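Local coordinates for PFC0360w protein (Plasmodium falciparum, PDB 3NI8) that probably activates the ATPase of the chaperone Hsp90, at residues E25-F38 with F144-K157. Sequence-based numbering, arbitrary orientation.
Sequences EEYYVPPEVLFNAF and FLHNIEVILGYPKK. With IPA (isopropyl alcohol), chain B.
Tyr154 presents one ring face to Val29 and Val33, and CG1 of Val33 lies over its outer end, between CZ and CE2. This is the helix-grip fold of the Aha1 family (SRPBCC superfamily), in which the long C-terminal helix 132-150 packs against the antiparallel sheet. Here that helix also meets helix 31-39, and the tail after Gly153 turns back along strand 21-27. The tail runs antiparallel to that strand and forms a single bridge, Tyr27 with Lys156. Tyr28 N donates to Pro155 O at 2.9 Å, nearly straight at 166°. Lys157 N donates to Glu26 O at 3.2 Å. On its other side strand 21-27 pairs with strand 111-119.

Across the bridge, Lys156 CB packs against Tyr27 CE1 at 3.5 Å. With CG anti to the carbonyl carbon (chi1 -67°), the Tyr27 ring reaches helix 132-150, where CE1 touches Ile148 CG2 at 3.6 Å. Leu34 CD2 sits over one ring face and also meets Ile148 CG2. Farther along, Phe144 CE2 lies over one face of Phe38, the two planes inclined at 39°. Ala37 CB meets Leu152 CD1. Tyr27 OH makes a weak hydrogen bond of 3.4 Å to Leu145 O.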
loop_
_atom_site.group_PDB
_atom_site.type_symbol
_atom_site.label_atom_id
_atom_site.label_comp_id
_atom_site.label_asym_id
_atom_site.label_seq_id
_atom_site.Cartn_x
_atom_site.Cartn_y
_atom_site.Cartn_z
ATOM N N GLU A 25 11.586 -2.281 4.711
ATOM C CA GLU A 25 12.251 -3.209 3.770
ATOM C C GLU A 25 13.161 -2.452 2.788
ATOM O O GLU A 25 12.843 -1.333 2.385
ATOM C CB GLU A 25 11.220 -4.003 2.958
ATOM C CG GLU A 25 10.298 -4.916 3.748
ATOM C CD GLU A 25 11.037 -6.057 4.409
ATOM O OE1 GLU A 25 12.209 -6.292 4.040
ATOM O OE2 GLU A 25 10.454 -6.711 5.305
ATOM N N GLU A 26 14.272 -3.067 2.381
ATOM C CA GLU A 26 15.181 -2.437 1.420
ATOM C C GLU A 26 15.256 -3.231 0.123
ATOM O O GLU A 26 15.301 -4.473 0.125
ATOM C CB GLU A 26 16.584 -2.228 2.025
ATOM C CG GLU A 26 16.607 -1.288 3.234
ATOM C CD GLU A 26 17.942 -1.255 3.952
ATOM O OE1 GLU A 26 18.991 -1.160 3.271
ATOM O OE2 GLU A 26 17.948 -1.310 5.202
ATOM N N TYR A 27 15.267 -2.506 -0.985
ATOM C CA TYR A 27 15.288 -3.131 -2.299
ATOM C C TYR A 27 16.445 -2.583 -3.116
ATOM O O TYR A 27 16.772 -1.396 -3.008
ATOM C CB TYR A 27 13.962 -2.892 -3.029
ATOM C CG TYR A 27 12.779 -3.603 -2.384
ATOM C CD1 TYR A 27 12.364 -4.838 -2.844
ATOM C CD2 TYR A 27 12.088 -3.035 -1.304
ATOM C CE1 TYR A 27 11.296 -5.498 -2.257
ATOM C CE2 TYR A 27 11.024 -3.687 -0.711
ATOM C CZ TYR A 27 10.630 -4.918 -1.192
ATOM O OH TYR A 27 9.562 -5.587 -0.632
ATOM N N TYR A 28 17.052 -3.444 -3.930
ATOM C CA TYR A 28 18.186 -3.060 -4.760
ATOM C C TYR A 28 17.715 -2.497 -6.086
ATOM O O TYR A 28 18.095 -2.951 -7.161
ATOM C CB TYR A 28 19.143 -4.232 -4.933
ATOM C CG TYR A 28 19.768 -4.649 -3.618
ATOM C CD1 TYR A 28 20.689 -3.806 -2.961
ATOM C CD2 TYR A 28 19.426 -5.854 -3.011
ATOM C CE1 TYR A 28 21.272 -4.174 -1.751
ATOM C CE2 TYR A 28 19.995 -6.233 -1.793
ATOM C CZ TYR A 28 20.923 -5.387 -1.172
ATOM O OH TYR A 28 21.504 -5.747 0.030
ATOM N N VAL A 29 16.922 -1.446 -5.979
ATOM C CA VAL A 29 16.239 -0.866 -7.098
ATOM C C VAL A 29 16.010 0.597 -6.662
ATOM O O VAL A 29 15.922 0.868 -5.462
ATOM C CB VAL A 29 14.926 -1.690 -7.359
ATOM C CG1 VAL A 29 13.670 -0.950 -6.876
ATOM C CG2 VAL A 29 14.828 -2.088 -8.795
ATOM N N PRO A 30 15.953 1.546 -7.620
ATOM C CA PRO A 30 15.840 2.961 -7.260
ATOM C C PRO A 30 14.395 3.356 -6.895
ATOM O O PRO A 30 13.456 2.669 -7.305
ATOM C CB PRO A 30 16.284 3.669 -8.542
ATOM C CG PRO A 30 15.828 2.753 -9.634
ATOM C CD PRO A 30 15.959 1.353 -9.089
ATOM N N PRO A 31 14.211 4.475 -6.150
ATOM C CA PRO A 31 12.886 4.844 -5.595
ATOM C C PRO A 31 11.719 4.914 -6.584
ATOM O O PRO A 31 10.602 4.486 -6.238
ATOM C CB PRO A 31 13.125 6.230 -4.979
ATOM C CG PRO A 31 14.596 6.280 -4.710
ATOM C CD PRO A 31 15.253 5.465 -5.797
ATOM N N GLU A 32 11.977 5.441 -7.785
ATOM C CA GLU A 32 10.931 5.679 -8.795
ATOM C C GLU A 32 10.192 4.407 -9.196
ATOM O O GLU A 32 8.986 4.429 -9.465
ATOM C CB GLU A 32 11.515 6.356 -10.038
ATOM C CG GLU A 32 12.648 5.586 -10.722
ATOM C CD GLU A 32 12.896 6.074 -12.129
ATOM O OE1 GLU A 32 11.893 6.225 -12.853
ATOM O OE2 GLU A 32 14.067 6.315 -12.508
ATOM N N VAL A 33 10.928 3.302 -9.216
ATOM C CA VAL A 33 10.391 2.003 -9.576
ATOM C C VAL A 33 9.462 1.494 -8.456
ATOM O O VAL A 33 8.395 0.934 -8.718
ATOM C CB VAL A 33 11.587 1.052 -9.922
ATOM C CG1 VAL A 33 11.333 -0.374 -9.564
ATOM C CG2 VAL A 33 11.946 1.162 -11.389
ATOM N N LEU A 34 9.857 1.703 -7.204
ATOM C CA LEU A 34 8.982 1.357 -6.083
ATOM C C LEU A 34 7.760 2.279 -6.008
ATOM O O LEU A 34 6.639 1.806 -5.789
ATOM C CB LEU A 34 9.743 1.365 -4.769
ATOM C CG LEU A 34 10.801 0.279 -4.632
ATOM C CD1 LEU A 34 11.497 0.426 -3.316
ATOM C CD2 LEU A 34 10.132 -1.117 -4.772
ATOM N N PHE A 35 7.981 3.581 -6.213
ATOM C CA PHE A 35 6.898 4.569 -6.317
ATOM C C PHE A 35 5.866 4.188 -7.394
ATOM O O PHE A 35 4.653 4.246 -7.142
ATOM C CB PHE A 35 7.484 5.975 -6.585
ATOM C CG PHE A 35 6.445 7.069 -6.684
ATOM C CD1 PHE A 35 6.084 7.806 -5.565
ATOM C CD2 PHE A 35 5.839 7.370 -7.912
ATOM C CE1 PHE A 35 5.121 8.840 -5.659
ATOM C CE2 PHE A 35 4.863 8.373 -8.019
ATOM C CZ PHE A 35 4.512 9.116 -6.884
ATOM N N ASN A 36 6.353 3.823 -8.583
ATOM C CA ASN A 36 5.503 3.301 -9.666
ATOM C C ASN A 36 4.634 2.162 -9.172
ATOM O O ASN A 36 3.428 2.138 -9.396
ATOM C CB ASN A 36 6.332 2.806 -10.865
ATOM C CG ASN A 36 5.478 2.079 -11.915
ATOM O OD1 ASN A 36 5.427 0.844 -11.954
ATOM N ND2 ASN A 36 4.809 2.848 -12.771
ATOM N N ALA A 37 5.258 1.229 -8.474
ATOM C CA ALA A 37 4.570 0.010 -8.069
ATOM C C ALA A 37 3.346 0.303 -7.177
ATOM O O ALA A 37 2.370 -0.491 -7.168
ATOM C CB ALA A 37 5.535 -0.942 -7.357
ATOM N N PHE A 38 3.399 1.412 -6.420
ATOM C CA PHE A 38 2.309 1.766 -5.533
ATOM C C PHE A 38 1.223 2.613 -6.197
ATOM O O PHE A 38 0.114 2.741 -5.638
ATOM C CB PHE A 38 2.821 2.482 -4.288
ATOM C CG PHE A 38 3.319 1.554 -3.219
ATOM C CD1 PHE A 38 2.505 1.213 -2.147
ATOM C CD2 PHE A 38 4.610 1.019 -3.288
ATOM C CE1 PHE A 38 2.959 0.341 -1.174
ATOM C CE2 PHE A 38 5.072 0.158 -2.314
ATOM C CZ PHE A 38 4.255 -0.179 -1.250
ATOM N N PHE A 144 1.069 -8.151 -1.120
ATOM C CA PHE A 144 1.567 -6.960 -1.784
ATOM C C PHE A 144 3.086 -6.800 -1.780
ATOM O O PHE A 144 3.708 -6.698 -2.844
ATOM C CB PHE A 144 0.925 -5.731 -1.168
ATOM C CG PHE A 144 0.996 -4.517 -2.031
ATOM C CD1 PHE A 144 -0.138 -4.053 -2.680
ATOM C CD2 PHE A 144 2.200 -3.822 -2.189
ATOM C CE1 PHE A 144 -0.076 -2.901 -3.466
ATOM C CE2 PHE A 144 2.268 -2.672 -2.977
ATOM C CZ PHE A 144 1.127 -2.203 -3.607
ATOM N N LEU A 145 3.683 -6.738 -0.599
ATOM C CA LEU A 145 5.137 -6.552 -0.529
ATOM C C LEU A 145 5.901 -7.782 -1.015
ATOM O O LEU A 145 6.991 -7.659 -1.559
ATOM C CB LEU A 145 5.592 -6.138 0.877
ATOM C CG LEU A 145 5.089 -4.772 1.378
ATOM C CD1 LEU A 145 5.392 -4.596 2.848
ATOM C CD2 LEU A 145 5.654 -3.589 0.559
ATOM N N HIS A 146 5.320 -8.965 -0.813
ATOM C CA HIS A 146 5.888 -10.206 -1.297
ATOM C C HIS A 146 6.020 -10.215 -2.816
ATOM O O HIS A 146 7.071 -10.590 -3.352
ATOM C CB HIS A 146 5.024 -11.372 -0.850
ATOM C CG HIS A 146 5.618 -12.708 -1.156
ATOM N ND1 HIS A 146 5.268 -13.442 -2.272
ATOM C CD2 HIS A 146 6.559 -13.431 -0.504
ATOM C CE1 HIS A 146 5.954 -14.570 -2.281
ATOM N NE2 HIS A 146 6.750 -14.584 -1.224
ATOM N N ASN A 147 4.972 -9.777 -3.506
ATOM C CA ASN A 147 4.949 -9.830 -4.960
ATOM C C ASN A 147 5.852 -8.808 -5.655
ATOM O O ASN A 147 6.251 -9.011 -6.802
ATOM C CB ASN A 147 3.518 -9.756 -5.483
ATOM C CG ASN A 147 2.678 -10.930 -5.037
ATOM O OD1 ASN A 147 3.189 -12.029 -4.747
ATOM N ND2 ASN A 147 1.381 -10.710 -4.964
ATOM N N ILE A 148 6.172 -7.716 -4.954
ATOM C CA ILE A 148 7.188 -6.766 -5.411
ATOM C C ILE A 148 8.512 -7.508 -5.584
ATOM O O ILE A 148 9.206 -7.367 -6.589
ATOM C CB ILE A 148 7.348 -5.576 -4.422
ATOM C CG1 ILE A 148 6.149 -4.633 -4.547
ATOM C CG2 ILE A 148 8.672 -4.812 -4.678
ATOM C CD1 ILE A 148 5.930 -3.747 -3.361
ATOM N N GLU A 149 8.848 -8.332 -4.609
ATOM C CA GLU A 149 10.036 -9.157 -4.745
ATOM C C GLU A 149 9.904 -10.255 -5.834
ATOM O O GLU A 149 10.699 -10.301 -6.762
ATOM C CB GLU A 149 10.427 -9.760 -3.394
ATOM C CG GLU A 149 11.884 -10.205 -3.374
ATOM C CD GLU A 149 12.187 -11.209 -2.294
ATOM O OE1 GLU A 149 11.299 -11.510 -1.469
ATOM O OE2 GLU A 149 13.324 -11.713 -2.277
ATOM N N VAL A 150 8.880 -11.100 -5.724
ATOM C CA VAL A 150 8.765 -12.343 -6.514
ATOM C C VAL A 150 8.137 -12.203 -7.914
ATOM O O VAL A 150 8.556 -12.897 -8.844
ATOM C CB VAL A 150 8.010 -13.454 -5.705
ATOM C CG1 VAL A 150 7.778 -14.691 -6.561
ATOM C CG2 VAL A 150 8.807 -13.832 -4.461
ATOM N N ILE A 151 7.128 -11.343 -8.052
ATOM C CA ILE A 151 6.493 -11.067 -9.344
ATOM C C ILE A 151 7.268 -9.985 -10.121
ATOM O O ILE A 151 7.599 -10.159 -11.308
ATOM C CB ILE A 151 5.022 -10.572 -9.155
ATOM C CG1 ILE A 151 4.204 -11.543 -8.264
ATOM C CG2 ILE A 151 4.371 -10.218 -10.504
ATOM C CD1 ILE A 151 3.439 -12.603 -8.987
ATOM N N LEU A 152 7.542 -8.867 -9.452
ATOM C CA LEU A 152 8.230 -7.770 -10.090
ATOM C C LEU A 152 9.745 -7.990 -10.202
ATOM O O LEU A 152 10.414 -7.244 -10.877
ATOM C CB LEU A 152 7.918 -6.446 -9.375
ATOM C CG LEU A 152 6.467 -5.994 -9.161
ATOM C CD1 LEU A 152 6.491 -4.542 -8.707
ATOM C CD2 LEU A 152 5.561 -6.161 -10.392
ATOM N N GLY A 153 10.282 -8.991 -9.522
ATOM C CA GLY A 153 11.692 -9.306 -9.622
ATOM C C GLY A 153 12.608 -8.245 -9.033
ATOM O O GLY A 153 13.759 -8.087 -9.463
ATOM N N TYR A 154 12.121 -7.513 -8.036
ATOM C CA TYR A 154 12.996 -6.579 -7.346
ATOM C C TYR A 154 13.615 -7.288 -6.161
ATOM O O TYR A 154 12.910 -7.735 -5.264
ATOM C CB TYR A 154 12.263 -5.325 -6.905
ATOM C CG TYR A 154 11.488 -4.616 -7.996
ATOM C CD1 TYR A 154 11.812 -4.770 -9.347
ATOM C CD2 TYR A 154 10.438 -3.770 -7.668
ATOM C CE1 TYR A 154 11.073 -4.105 -10.349
ATOM C CE2 TYR A 154 9.710 -3.102 -8.646
ATOM C CZ TYR A 154 10.024 -3.273 -9.981
ATOM O OH TYR A 154 9.287 -2.592 -10.921
ATOM N N PRO A 155 14.945 -7.407 -6.163
ATOM C CA PRO A 155 15.608 -8.108 -5.068
ATOM C C PRO A 155 15.592 -7.278 -3.774
ATOM O O PRO A 155 15.721 -6.045 -3.806
ATOM C CB PRO A 155 17.043 -8.303 -5.579
ATOM C CG PRO A 155 17.112 -7.619 -6.971
ATOM C CD PRO A 155 15.906 -6.747 -7.071
ATOM N N LYS A 156 15.431 -7.978 -2.658
ATOM C CA LYS A 156 15.334 -7.369 -1.348
ATOM C C LYS A 156 16.294 -8.019 -0.333
ATOM O O LYS A 156 16.519 -9.245 -0.368
ATOM C CB LYS A 156 13.869 -7.404 -0.858
ATOM C CG LYS A 156 13.492 -8.551 0.046
ATOM C CD LYS A 156 12.669 -8.057 1.238
ATOM C CE LYS A 156 12.672 -9.064 2.388
ATOM N NZ LYS A 156 11.512 -9.993 2.369
ATOM N N LYS A 157 16.858 -7.194 0.553
ATOM C CA LYS A 157 17.661 -7.686 1.683
ATOM C C LYS A 157 16.964 -8.782 2.472
ATOM O O LYS A 157 17.616 -9.739 2.905
ATOM C CB LYS A 157 17.998 -6.552 2.638
ATOM C CG LYS A 157 19.377 -5.949 2.444
ATOM C CD LYS A 157 19.690 -4.982 3.572
ATOM C CE LYS A 157 21.181 -4.850 3.792
ATOM N NZ LYS A 157 21.463 -4.576 5.223
HETATM C C1 IPA B . -2.703 2.029 -4.280
HETATM C C2 IPA B . -1.942 1.940 -2.952
HETATM C C3 IPA B . -1.823 0.538 -2.353
HETATM O O2 IPA B . -0.680 2.541 -3.090
#